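Local coordinates for protein nicotinamide-nucleotide adenylyltransferase NadR family / Ribosylnicotinamide kinase (PDB 6GYE) that probably phosphorylates nicotinamide riboside and adenylylates the resulting mononucleotide to NAD+, and in this crystal holds nicotinamide riboside in its pocket, at residues I171-V174 and F175-H178; P62-K65 and R66-L70; L26-G29 and H30-I34. All coordinates share one frame; numbering follows the deposited sequence.

Interaction 1 of 3, residues I171-V174 and F175-H178. With NNR (Nicotinamide riboside), chain I; SO4 (sulfate ion), chain D.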
ATOM      1  N   ILE A 171       8.224  -8.950   1.964  1.00 44.12           N
ATOM      2  CA  ILE A 171       6.812  -8.598   2.025  1.00 49.22           C
ATOM      3  C   ILE A 171       6.079  -9.223   0.843  1.00 51.44           C
ATOM      4  O   ILE A 171       6.531  -9.130  -0.303  1.00 52.43           O
ATOM      5  CB  ILE A 171       6.637  -7.074   2.014  1.00 46.02           C
ATOM      6  CG1 ILE A 171       7.485  -6.425   3.100  1.00 48.17           C
ATOM      7  CG2 ILE A 171       5.158  -6.698   2.164  1.00 42.22           C
ATOM      8  CD1 ILE A 171       7.431  -4.899   3.047  1.00 53.90           C
ATOM      9  N   ASN A 172       4.936  -9.850   1.112  1.00 49.70           N
ATOM     10  CA  ASN A 172       4.115 -10.369   0.026  1.00 45.46           C
ATOM     11  C   ASN A 172       3.656  -9.224  -0.880  1.00 51.17           C
ATOM     12  O   ASN A 172       3.246  -8.163  -0.400  1.00 56.12           O
ATOM     13  CB  ASN A 172       2.907 -11.124   0.586  1.00 46.06           C
ATOM     14  CG  ASN A 172       2.001 -11.684  -0.521  1.00 53.65           C
ATOM     15  OD1 ASN A 172       1.133 -10.984  -1.060  1.00 55.69           O
ATOM     16  ND2 ASN A 172       2.223 -12.944  -0.877  1.00 46.79           N
ATOM     17  N   ARG A 173       3.697  -9.459  -2.204  1.00 46.88           N
ATOM     18  CA  ARG A 173       3.529  -8.364  -3.169  1.00 52.59           C
ATOM     19  C   ARG A 173       2.194  -7.635  -3.026  1.00 48.53           C
ATOM     20  O   ARG A 173       2.143  -6.409  -3.188  1.00 49.29           O
ATOM     21  CB  ARG A 173       3.699  -8.896  -4.593  1.00 41.43           C
ATOM     22  CG  ARG A 173       5.159  -9.259  -4.884  1.00 49.27           C
ATOM     23  CD  ARG A 173       5.340  -9.811  -6.278  1.00 48.50           C
ATOM     24  NE  ARG A 173       6.678 -10.378  -6.436  1.00 52.23           N
ATOM     25  CZ  ARG A 173       7.754  -9.674  -6.796  1.00 54.47           C
ATOM     26  NH1 ARG A 173       7.653  -8.366  -7.037  1.00 46.98           N
ATOM     27  NH2 ARG A 173       8.935 -10.273  -6.914  1.00 50.77           N
ATOM     28  N   VAL A 174       1.125  -8.346  -2.664  1.00 45.99           N
ATOM     29  CA  VAL A 174      -0.175  -7.702  -2.474  1.00 46.96           C
ATOM     30  C   VAL A 174      -0.124  -6.646  -1.376  1.00 49.12           C
ATOM     31  O   VAL A 174      -0.888  -5.674  -1.399  1.00 51.04           O
ATOM     32  CB  VAL A 174      -1.249  -8.767  -2.184  1.00 47.31           C
ATOM     33  CG1 VAL A 174      -2.611  -8.112  -2.055  1.00 48.69           C
ATOM     34  CG2 VAL A 174      -1.268  -9.791  -3.317  1.00 48.39           C
ATOM     35  N   PHE A 175       0.772  -6.801  -0.410  1.00 48.73           N
ATOM     36  CA  PHE A 175       0.859  -5.839   0.677  1.00 43.53           C
ATOM     37  C   PHE A 175       1.809  -4.685   0.384  1.00 49.12           C
ATOM     38  O   PHE A 175       1.877  -3.752   1.192  1.00 53.18           O
ATOM     39  CB  PHE A 175       1.311  -6.534   1.981  1.00 47.51           C
ATOM     40  CG  PHE A 175       0.240  -7.380   2.629  1.00 50.91           C
ATOM     41  CD1 PHE A 175      -0.044  -8.654   2.158  1.00 50.98           C
ATOM     42  CD2 PHE A 175      -0.505  -6.881   3.693  1.00 51.80           C
ATOM     43  CE1 PHE A 175      -1.047  -9.422   2.742  1.00 55.76           C
ATOM     44  CE2 PHE A 175      -1.509  -7.643   4.292  1.00 54.41           C
ATOM     45  CZ  PHE A 175      -1.776  -8.915   3.821  1.00 53.74           C
ATOM     46  N   ARG A 176       2.529  -4.705  -0.750  1.00 49.28           N
ATOM     47  CA  ARG A 176       3.662  -3.788  -0.906  1.00 53.71           C
ATOM     48  C   ARG A 176       3.220  -2.341  -1.097  1.00 52.46           C
ATOM     49  O   ARG A 176       3.900  -1.416  -0.633  1.00 54.16           O
ATOM     50  CB  ARG A 176       4.571  -4.241  -2.046  1.00 43.85           C
ATOM     51  CG  ARG A 176       5.473  -5.404  -1.599  1.00 47.72           C
ATOM     52  CD  ARG A 176       6.415  -5.889  -2.696  1.00 47.09           C
ATOM     53  NE  ARG A 176       7.090  -7.126  -2.304  1.00 43.43           N
ATOM     54  CZ  ARG A 176       8.116  -7.658  -2.969  1.00 46.14           C
ATOM     55  NH1 ARG A 176       8.604  -7.063  -4.060  1.00 45.76           N
ATOM     56  NH2 ARG A 176       8.651  -8.798  -2.555  1.00 43.07           N
ATOM     57  N   ARG A 177       2.104  -2.123  -1.789  1.00 45.99           N
ATOM     58  CA  ARG A 177       1.634  -0.762  -2.027  1.00 48.69           C
ATOM     59  C   ARG A 177       1.430  -0.014  -0.718  1.00 56.38           C
ATOM     60  O   ARG A 177       1.830   1.152  -0.585  1.00 60.25           O
ATOM     61  CB  ARG A 177       0.342  -0.802  -2.849  1.00 44.36           C
ATOM     62  CG  ARG A 177      -0.528   0.428  -2.702  1.00 51.90           C
ATOM     63  CD  ARG A 177      -1.768   0.322  -3.572  1.00 61.12           C
ATOM     64  NE  ARG A 177      -2.879  -0.397  -2.950  1.00 78.27           N
ATOM     65  CZ  ARG A 177      -3.191  -1.671  -3.200  1.00 86.20           C
ATOM     66  NH1 ARG A 177      -2.468  -2.394  -4.066  1.00 82.12           N
ATOM     67  NH2 ARG A 177      -4.233  -2.225  -2.581  1.00 82.01           N
ATOM     68  N   HIS A 178       0.849  -0.697   0.277  1.00 56.63           N
ATOM     69  CA  HIS A 178       0.567  -0.071   1.564  1.00 52.14           C
ATOM     70  C   HIS A 178       1.834   0.455   2.226  1.00 55.59           C
ATOM     71  O   HIS A 178       1.803   1.500   2.893  1.00 56.36           O
ATOM     72  CB  HIS A 178      -0.132  -1.071   2.483  1.00 54.67           C
ATOM     73  CG  HIS A 178      -0.441  -0.528   3.841  1.00 59.99           C
ATOM     74  ND1 HIS A 178      -1.576   0.210   4.107  1.00 62.98           N
ATOM     75  CD2 HIS A 178       0.239  -0.608   5.013  1.00 62.48           C
ATOM     76  CE1 HIS A 178      -1.583   0.555   5.384  1.00 64.98           C
ATOM     77  NE2 HIS A 178      -0.492   0.076   5.953  1.00 63.20           N
TER
HETATM   78  O2R NNR I 407      -2.872   2.581  -6.605  1.00123.74           O
HETATM   79  C2R NNR I 407      -2.785   3.062  -5.257  1.00128.62           C
HETATM   80  C3R NNR I 407      -3.710   2.314  -4.304  1.00136.46           C
HETATM   81  O3R NNR I 407      -4.477   1.296  -4.960  1.00135.39           O
HETATM   82  C4R NNR I 407      -4.642   3.360  -3.712  1.00135.26           C
HETATM   83  C5R NNR I 407      -4.513   3.421  -2.196  1.00124.29           C
HETATM   84  O5R NNR I 407      -5.373   4.446  -1.686  1.00117.82           O
HETATM   85  O4R NNR I 407      -4.298   4.628  -4.277  1.00135.60           O
HETATM   86  C1R NNR I 407      -3.213   4.521  -5.203  1.00125.15           C
HETATM   87  N1  NNR I 407      -2.093   5.347  -4.751  1.00110.23           N
HETATM   88  C2  NNR I 407      -1.880   6.541  -5.322  1.00 95.13           C
HETATM   89  C6  NNR I 407      -1.293   4.899  -3.774  1.00107.57           C
HETATM   90  C5  NNR I 407      -0.221   5.663  -3.326  1.00 94.80           C
HETATM   91  C4  NNR I 407       0.020   6.903  -3.900  1.00 85.89           C
HETATM   92  C3  NNR I 407      -0.823   7.345  -4.911  1.00 92.92           C
HETATM   93  C7  NNR I 407      -0.594   8.679  -5.556  1.00 99.30           C
HETATM   94  O7  NNR I 407      -1.016   8.878  -6.683  1.00 82.61           O
HETATM   95  N7  NNR I 407       0.068   9.615  -4.877  1.00101.54           N
HETATM   96  S   SO4 D 402      -3.664   0.041   0.924  1.00 80.27           S
HETATM   97  O1  SO4 D 402      -3.135  -1.296   0.723  1.00 65.47           O
HETATM   98  O2  SO4 D 402      -4.628   0.327  -0.140  1.00 92.10           O
HETATM   99  O3  SO4 D 402      -4.350   0.142   2.203  1.00 92.82           O
HETATM  100  O4  SO4 D 402      -2.571   1.013   0.916  1.00 77.91           O
HETATM  101  O   HOH W   1       1.133  -3.812  -3.889  1.00 61.34           O
HETATM  102  O   HOH W   2      -0.963  -2.834  -0.379  1.00 54.00           O
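With CG beside its own backbone N (chi1 -78°) and the chain extended from there to NE, R176 reaches back along the turn to the carbonyl of I171. Its guanidinium takes that single oxygen side-on: R176 NE lies 2.9 Å from I171 O and R176 NH2 3.1 Å from the same atom. The oxygen sits in the guanidinium plane; NH2 approaches in the carbonyl plane, NE from above it. Arginine suits this place because two N-H groups on one rigid edge can converge on one acceptor. R173 runs alongside R176 in the same direction and rests its CG 3.8 Å above the centre of the R176 guanidinium face. The like charges come close, with R173 NH1 3.4 Å from R176 NH1, a cost that solvent around R173 probably eases. With an alanine in place of R176, I171 O would probably lose both of these donors and the stem of R173 the flat group it lies on.

The turn itself is an Asx turn: N172, whose CG lies opposite the backbone N (chi1 180°), accepts at OD1 from V174 N at 3.1 Å, while its ND2 is held by Q31. F175 N then bonds to N172 O and R176 N to R173 O, winding the chain into the short helix 176-179. F175 makes the apolar contact with I171, its CB 3.9 Å from I171 CG2, and sets its ring edge beside N172 OD1, the amide and ring planes 84° apart. Farther on, R177 belongs to the nicotinamide riboside pocket and bonds N248 through NH1; its modelled fit against the ribose is doubtful. Weak hydrogen bonds run from R177 NE and H178 ND1 to a sulfate, and a water links V174 O, H178 N and that ion.

Interaction 2 of 3, residues P62-K65 and R66-L70. With SO4 (sulfate ion), chain D.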
ATOM      1  N   PRO A  62      -6.969  -3.294   8.443  1.00 61.20           N
ATOM      2  CA  PRO A  62      -7.983  -3.980   9.253  1.00 58.63           C
ATOM      3  C   PRO A  62      -8.253  -5.380   8.718  1.00 65.92           C
ATOM      4  O   PRO A  62      -7.850  -5.750   7.613  1.00 71.17           O
ATOM      5  CB  PRO A  62      -9.219  -3.090   9.122  1.00 57.38           C
ATOM      6  CG  PRO A  62      -9.032  -2.385   7.797  1.00 55.95           C
ATOM      7  CD  PRO A  62      -7.552  -2.270   7.552  1.00 55.12           C
ATOM      8  N   LEU A  63      -8.967  -6.157   9.536  1.00 65.97           N
ATOM      9  CA  LEU A  63      -9.179  -7.580   9.266  1.00 62.56           C
ATOM     10  C   LEU A  63      -9.770  -7.824   7.872  1.00 68.73           C
ATOM     11  O   LEU A  63      -9.316  -8.712   7.138  1.00 66.75           O
ATOM     12  CB  LEU A  63     -10.082  -8.159  10.344  1.00 57.92           C
ATOM     13  CG  LEU A  63     -10.490  -9.622  10.247  1.00 61.57           C
ATOM     14  CD1 LEU A  63      -9.265 -10.498  10.128  1.00 58.40           C
ATOM     15  CD2 LEU A  63     -11.304 -10.015  11.472  1.00 63.54           C
ATOM     16  N   GLU A  64     -10.795  -7.052   7.494  1.00 63.40           N
ATOM     17  CA  GLU A  64     -11.419  -7.254   6.187  1.00 69.40           C
ATOM     18  C   GLU A  64     -10.402  -7.104   5.057  1.00 66.82           C
ATOM     19  O   GLU A  64     -10.408  -7.890   4.101  1.00 63.24           O
ATOM     20  CB  GLU A  64     -12.591  -6.286   6.005  1.00 68.93           C
ATOM     21  CG  GLU A  64     -13.218  -6.255   4.610  1.00 81.47           C
ATOM     22  CD  GLU A  64     -14.138  -7.441   4.326  1.00 91.02           C
ATOM     23  OE1 GLU A  64     -14.502  -8.154   5.280  1.00 96.03           O
ATOM     24  OE2 GLU A  64     -14.523  -7.645   3.150  1.00 91.28           O
ATOM     25  N   LYS A  65      -9.494  -6.127   5.171  1.00 63.31           N
ATOM     26  CA  LYS A  65      -8.526  -5.906   4.102  1.00 60.52           C
ATOM     27  C   LYS A  65      -7.459  -6.995   4.071  1.00 62.99           C
ATOM     28  O   LYS A  65      -7.070  -7.455   2.990  1.00 61.80           O
ATOM     29  CB  LYS A  65      -7.884  -4.524   4.238  1.00 60.44           C
ATOM     30  CG  LYS A  65      -6.809  -4.282   3.180  1.00 61.97           C
ATOM     31  CD  LYS A  65      -6.128  -2.939   3.333  1.00 69.71           C
ATOM     32  CE  LYS A  65      -7.067  -1.797   3.016  1.00 81.74           C
ATOM     33  NZ  LYS A  65      -6.397  -0.486   3.263  1.00 94.69           N
ATOM     34  N   ARG A  66      -6.964  -7.417   5.241  1.00 61.60           N
ATOM     35  CA  ARG A  66      -6.002  -8.519   5.279  1.00 60.98           C
ATOM     36  C   ARG A  66      -6.609  -9.792   4.719  1.00 60.70           C
ATOM     37  O   ARG A  66      -5.937 -10.559   4.024  1.00 61.96           O
ATOM     38  CB  ARG A  66      -5.516  -8.773   6.705  1.00 58.98           C
ATOM     39  CG  ARG A  66      -5.029  -7.553   7.426  1.00 57.60           C
ATOM     40  CD  ARG A  66      -4.314  -7.939   8.705  1.00 67.87           C
ATOM     41  NE  ARG A  66      -4.906  -7.194   9.798  1.00 75.24           N
ATOM     42  CZ  ARG A  66      -5.590  -7.719  10.796  1.00 72.07           C
ATOM     43  NH1 ARG A  66      -5.743  -9.028  10.902  1.00 83.69           N
ATOM     44  NH2 ARG A  66      -6.096  -6.916  11.703  1.00 69.66           N
ATOM     45  N   PHE A  67      -7.872 -10.051   5.043  1.00 57.68           N
ATOM     46  CA  PHE A  67      -8.545 -11.217   4.484  1.00 59.28           C
ATOM     47  C   PHE A  67      -8.578 -11.140   2.962  1.00 57.36           C
ATOM     48  O   PHE A  67      -8.198 -12.099   2.282  1.00 58.00           O
ATOM     49  CB  PHE A  67      -9.949 -11.328   5.070  1.00 53.18           C
ATOM     50  CG  PHE A  67     -10.852 -12.271   4.344  1.00 58.99           C
ATOM     51  CD1 PHE A  67     -10.752 -13.641   4.538  1.00 59.67           C
ATOM     52  CD2 PHE A  67     -11.827 -11.786   3.476  1.00 60.06           C
ATOM     53  CE1 PHE A  67     -11.613 -14.515   3.875  1.00 55.81           C
ATOM     54  CE2 PHE A  67     -12.687 -12.654   2.809  1.00 66.89           C
ATOM     55  CZ  PHE A  67     -12.580 -14.020   3.012  1.00 63.74           C
ATOM     56  N   ARG A  68      -9.000  -9.992   2.403  1.00 50.26           N
ATOM     57  CA  ARG A  68      -9.045  -9.861   0.935  1.00 51.53           C
ATOM     58  C   ARG A  68      -7.651  -9.994   0.333  1.00 51.64           C
ATOM     59  O   ARG A  68      -7.464 -10.712  -0.652  1.00 56.95           O
ATOM     60  CB  ARG A  68      -9.664  -8.529   0.509  1.00 50.32           C
ATOM     61  CG  ARG A  68     -11.179  -8.432   0.685  1.00 54.72           C
ATOM     62  CD  ARG A  68     -11.897  -9.558  -0.045  1.00 58.49           C
ATOM     63  NE  ARG A  68     -13.348  -9.370  -0.127  1.00 65.61           N
ATOM     64  CZ  ARG A  68     -13.977  -8.697  -1.091  1.00 69.40           C
ATOM     65  NH1 ARG A  68     -13.289  -8.120  -2.088  1.00 57.18           N
ATOM     66  NH2 ARG A  68     -15.305  -8.601  -1.057  1.00 68.36           N
ATOM     67  N   TYR A  69      -6.646  -9.373   0.959  1.00 50.68           N
ATOM     68  CA  TYR A  69      -5.288  -9.475   0.438  1.00 49.18           C
ATOM     69  C   TYR A  69      -4.796 -10.923   0.431  1.00 56.83           C
ATOM     70  O   TYR A  69      -4.108 -11.352  -0.506  1.00 51.45           O
ATOM     71  CB  TYR A  69      -4.350  -8.596   1.256  1.00 48.93           C
ATOM     72  CG  TYR A  69      -4.478  -7.127   0.967  1.00 53.14           C
ATOM     73  CD1 TYR A  69      -5.450  -6.654   0.094  1.00 47.27           C
ATOM     74  CD2 TYR A  69      -3.591  -6.209   1.532  1.00 55.56           C
ATOM     75  CE1 TYR A  69      -5.559  -5.305  -0.189  1.00 49.43           C
ATOM     76  CE2 TYR A  69      -3.690  -4.844   1.251  1.00 55.47           C
ATOM     77  CZ  TYR A  69      -4.671  -4.403   0.384  1.00 58.19           C
ATOM     78  OH  TYR A  69      -4.777  -3.054   0.103  1.00 64.29           O
ATOM     79  N   LEU A  70      -5.102 -11.680   1.488  1.00 55.51           N
ATOM     80  CA  LEU A  70      -4.712 -13.087   1.537  1.00 54.27           C
ATOM     81  C   LEU A  70      -5.401 -13.894   0.447  1.00 54.84           C
ATOM     82  O   LEU A  70      -4.778 -14.755  -0.188  1.00 57.70           O
ATOM     83  CB  LEU A  70      -5.031 -13.685   2.915  1.00 63.05           C
ATOM     84  CG  LEU A  70      -3.988 -13.701   4.046  1.00 67.89           C
ATOM     85  CD1 LEU A  70      -2.982 -14.822   3.864  1.00 65.49           C
ATOM     86  CD2 LEU A  70      -3.268 -12.384   4.150  1.00 65.64           C
TER
HETATM   87  S   SO4 D 402      -3.664   0.041   0.924  1.00 80.27           S
HETATM   88  O1  SO4 D 402      -3.135  -1.296   0.723  1.00 65.47           O
HETATM   89  O2  SO4 D 402      -4.628   0.327  -0.140  1.00 92.10           O
HETATM   90  O3  SO4 D 402      -4.350   0.142   2.203  1.00 92.82           O
HETATM   91  O4  SO4 D 402      -2.571   1.013   0.916  1.00 77.91           O
HETATM   92  O   HOH W   3     -15.455  -9.965   1.995  1.00 70.00           O
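K65 and Y69 lie side by side and point the same way, one helical turn apart. The lysine's aliphatic stem lies along the face of the tyrosine ring: K65 CG is 3.7 Å from the centroid of the Y69 ring and 17° off its normal, a CH-pi contact displaced toward the rim. K65 has CG anti to the backbone N, and a bend at chi3 of -68° turns its ammonium end to the sulfate, probably from the crystallisation liquor, that Y69 OH also meets. The sulfate's O1 lies at the edge of the phenol, in the ring plane. K65 NZ to O3 and Y69 OH to O1 are both modelled as very short hydrogen bonds, so their exact lengths are doubtful. A long cationic chain and a phenol would suit a site for an anion, since the one brings charge and the other a directed hydroxyl.

This pair sits on the first turns of helix 63-73, with P62 at the N-cap and regular bonds from R66 N to P62 O through Y69 N to K65 O. The helix packs against strands 43-50 and 80-86 of the five-stranded parallel sheet, L63 and F67 both touching M84.

E64 and R68 also run alongside each other, but their carboxylate and guanidinium planes stand 59° apart. E64 OE2 is 3.9 Å from R68 NE and well out of the guanidinium plane, a long salt bridge of charges alone; the directed link is a water, which donates to E64 OE2 at 2.8 Å and accepts from R68 NE at 3.0 Å. R66, by contrast, crosses L63 at about a right angle. Its guanidinium lays one face over the L63 backbone, with R66 CZ 3.9 Å from L63 CA, while its nitrogens bond L61 O, T22 O and S49 O and make a salt bridge to D54.

Interaction 3 of 3, residues L26-G29 and H30-I34. With SO4 (sulfate ion), chain E.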
ATOM      1  N   LEU A  26       1.419 -10.286   5.534  1.00 58.93           N
ATOM      2  CA  LEU A  26       1.932 -11.571   5.077  1.00 57.30           C
ATOM      3  C   LEU A  26       3.357 -11.405   4.556  1.00 56.69           C
ATOM      4  O   LEU A  26       3.646 -10.455   3.823  1.00 57.74           O
ATOM      5  CB  LEU A  26       1.021 -12.114   3.975  1.00 50.89           C
ATOM      6  CG  LEU A  26       1.436 -13.380   3.226  1.00 45.97           C
ATOM      7  CD1 LEU A  26       1.359 -14.579   4.141  1.00 47.64           C
ATOM      8  CD2 LEU A  26       0.503 -13.573   2.032  1.00 44.31           C
ATOM      9  N   HIS A  27       4.259 -12.310   4.941  1.00 52.59           N
ATOM     10  CA  HIS A  27       5.632 -12.245   4.439  1.00 48.06           C
ATOM     11  C   HIS A  27       6.150 -13.654   4.180  1.00 46.89           C
ATOM     12  O   HIS A  27       5.451 -14.646   4.402  1.00 51.58           O
ATOM     13  CB  HIS A  27       6.553 -11.459   5.385  1.00 47.23           C
ATOM     14  CG  HIS A  27       6.662 -12.039   6.762  1.00 53.95           C
ATOM     15  ND1 HIS A  27       7.376 -13.189   7.035  1.00 53.28           N
ATOM     16  CD2 HIS A  27       6.165 -11.613   7.948  1.00 57.76           C
ATOM     17  CE1 HIS A  27       7.303 -13.451   8.330  1.00 55.37           C
ATOM     18  NE2 HIS A  27       6.579 -12.508   8.907  1.00 57.94           N
ATOM     19  N   THR A  28       7.392 -13.739   3.685  1.00 45.22           N
ATOM     20  CA  THR A  28       7.885 -15.024   3.205  1.00 50.15           C
ATOM     21  C   THR A  28       8.073 -16.033   4.333  1.00 54.73           C
ATOM     22  O   THR A  28       8.035 -17.241   4.068  1.00 55.21           O
ATOM     23  CB  THR A  28       9.199 -14.858   2.416  1.00 45.48           C
ATOM     24  OG1 THR A  28      10.129 -14.134   3.183  1.00 53.19           O
ATOM     25  CG2 THR A  28       8.980 -14.071   1.153  1.00 51.32           C
ATOM     26  N   GLY A  29       8.266 -15.575   5.580  1.00 47.03           N
ATOM     27  CA  GLY A  29       8.288 -16.506   6.701  1.00 46.16           C
ATOM     28  C   GLY A  29       6.987 -17.284   6.824  1.00 60.68           C
ATOM     29  O   GLY A  29       6.995 -18.513   6.938  1.00 52.45           O
ATOM     30  N   HIS A  30       5.844 -16.575   6.790  1.00 47.78           N
ATOM     31  CA  HIS A  30       4.546 -17.241   6.700  1.00 48.05           C
ATOM     32  C   HIS A  30       4.516 -18.203   5.526  1.00 58.81           C
ATOM     33  O   HIS A  30       4.084 -19.363   5.652  1.00 57.74           O
ATOM     34  CB  HIS A  30       3.417 -16.219   6.527  1.00 54.22           C
ATOM     35  CG  HIS A  30       3.224 -15.297   7.692  1.00 62.88           C
ATOM     36  ND1 HIS A  30       3.353 -13.928   7.582  1.00 60.08           N
ATOM     37  CD2 HIS A  30       2.844 -15.539   8.969  1.00 61.07           C
ATOM     38  CE1 HIS A  30       3.101 -13.370   8.753  1.00 57.22           C
ATOM     39  NE2 HIS A  30       2.786 -14.326   9.611  1.00 62.14           N
ATOM     40  N   GLN A  31       4.938 -17.714   4.356  1.00 52.94           N
ATOM     41  CA  GLN A  31       4.698 -18.456   3.128  1.00 53.36           C
ATOM     42  C   GLN A  31       5.480 -19.757   3.114  1.00 50.78           C
ATOM     43  O   GLN A  31       4.973 -20.779   2.644  1.00 53.84           O
ATOM     44  CB  GLN A  31       5.025 -17.574   1.926  1.00 49.60           C
ATOM     45  CG  GLN A  31       4.029 -16.442   1.817  1.00 51.64           C
ATOM     46  CD  GLN A  31       4.495 -15.264   0.970  1.00 53.19           C
ATOM     47  OE1 GLN A  31       3.890 -14.196   1.011  1.00 59.88           O
ATOM     48  NE2 GLN A  31       5.578 -15.446   0.216  1.00 49.36           N
ATOM     49  N   GLN A  32       6.712 -19.739   3.625  1.00 51.12           N
ATOM     50  CA  GLN A  32       7.490 -20.970   3.694  1.00 59.75           C
ATOM     51  C   GLN A  32       6.827 -21.983   4.614  1.00 57.99           C
ATOM     52  O   GLN A  32       6.822 -23.181   4.317  1.00 61.52           O
ATOM     53  CB  GLN A  32       8.924 -20.666   4.133  1.00 58.67           C
ATOM     54  CG  GLN A  32       9.723 -20.069   2.980  1.00 75.59           C
ATOM     55  CD  GLN A  32      10.635 -18.927   3.401  1.00 90.04           C
ATOM     56  OE1 GLN A  32      11.171 -18.917   4.504  1.00 89.51           O
ATOM     57  NE2 GLN A  32      10.767 -17.925   2.533  1.00 96.24           N
ATOM     58  N   GLN A  33       6.250 -21.523   5.728  1.00 54.30           N
ATOM     59  CA  GLN A  33       5.572 -22.460   6.619  1.00 56.93           C
ATOM     60  C   GLN A  33       4.310 -23.004   5.974  1.00 57.74           C
ATOM     61  O   GLN A  33       4.024 -24.204   6.078  1.00 59.75           O
ATOM     62  CB  GLN A  33       5.237 -21.805   7.961  1.00 57.24           C
ATOM     63  CG  GLN A  33       6.451 -21.602   8.858  1.00 59.57           C
ATOM     64  CD  GLN A  33       6.072 -21.325  10.300  1.00 70.79           C
ATOM     65  OE1 GLN A  33       4.977 -20.837  10.588  1.00 75.21           O
ATOM     66  NE2 GLN A  33       6.981 -21.634  11.218  1.00 71.93           N
ATOM     67  N   ILE A  34       3.561 -22.139   5.283  1.00 54.79           N
ATOM     68  CA  ILE A  34       2.290 -22.555   4.697  1.00 58.49           C
ATOM     69  C   ILE A  34       2.520 -23.612   3.627  1.00 59.69           C
ATOM     70  O   ILE A  34       1.830 -24.640   3.593  1.00 57.44           O
ATOM     71  CB  ILE A  34       1.535 -21.331   4.146  1.00 58.77           C
ATOM     72  CG1 ILE A  34       0.989 -20.504   5.317  1.00 57.21           C
ATOM     73  CG2 ILE A  34       0.416 -21.752   3.155  1.00 50.46           C
ATOM     74  CD1 ILE A  34       0.646 -19.073   4.952  1.00 53.25           C
TER
HETATM   75  S   SO4 E 403       1.442 -12.775  12.671  1.00 76.80           S
HETATM   76  O1  SO4 E 403       2.238 -13.916  12.235  1.00 76.22           O
HETATM   77  O2  SO4 E 403       1.468 -11.703  11.669  1.00 81.70           O
HETATM   78  O3  SO4 E 403       0.094 -13.294  12.871  1.00 82.28           O
HETATM   79  O4  SO4 E 403       1.955 -12.205  13.915  1.00 94.67           O
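One hydrogen bond joins H27 and H30: H27 N donates to H30 ND1 at 3.2 Å, within the H30 ring plane. The capping bond is separate and more bent, H27 ND1 accepting from G29 N at 2.9 Å. H27 occupies the N-cap, and the two histidines form a capping box that satisfies amides at the start of helix 28-40. The crowded position of H27 CG, between backbone N and carbonyl carbon (chi1 60°), brings the imidazole back over the first turn. Its NE2 continues to I153 O. H30 uses its other nitrogen on a sulfate, NE2 lying 2.7 Å from O1 in an almost straight bond of 176°. T22 N, F23 N and R150 bind the same ion.

The rings themselves meet obliquely, with centroids 4.3 Å apart and planes at 38°; H30 ND1 stands over the centre of the H27 ring face. Histidine suits both places because one small flat ring offers two nitrogens pointing apart and still packs by its face. The sequence HTGH after strand 15-21 fits the HIGH motif of nucleotidyltransferases, and its position in the beta-alpha-beta unit 15-21, 28-40, 43-50 agrees. The sulfate on H30 is consistent with a phosphate-binding site. Glycine suits the second residue after the cap, where a beta carbon on G29 would fall only 2.6 Å from H27 CE1.

Apolar and mixed contacts complete the turn. L26 CD1 packs 3.6 Å from H30 CB, while the leucine's CG meets Q31 OE1 at about a right angle of side chains; that oxygen takes its hydrogen bond from N172. T28 and Q32 run side by side on the outer surface, T28 CB 3.4 Å from Q32 NE2.

In the fold
Interaction 1 touches both of the others, its centre 12 Å from that of interaction 2 and 13 Å from that of interaction 3. F175 fills the junction: its CZ is 3.6 Å from Y69 CB and its CE1 3.6 Å from L26 CB. The loop 171-174 also probably bonds back to the loop just before helix 28-40, with N172 N 3.1 Å from L26 O. Interactions 2 and 3, whose centres are about 16 Å apart, meet directly through L70 CD1 and L26 CD2 at 4.1 Å. Interactions 1 and 2 share one sulfate beside the nicotinamide riboside pocket, the Y69 side chain lying about 7 Å from the ligand, whereas interaction 3 holds a separate sulfate.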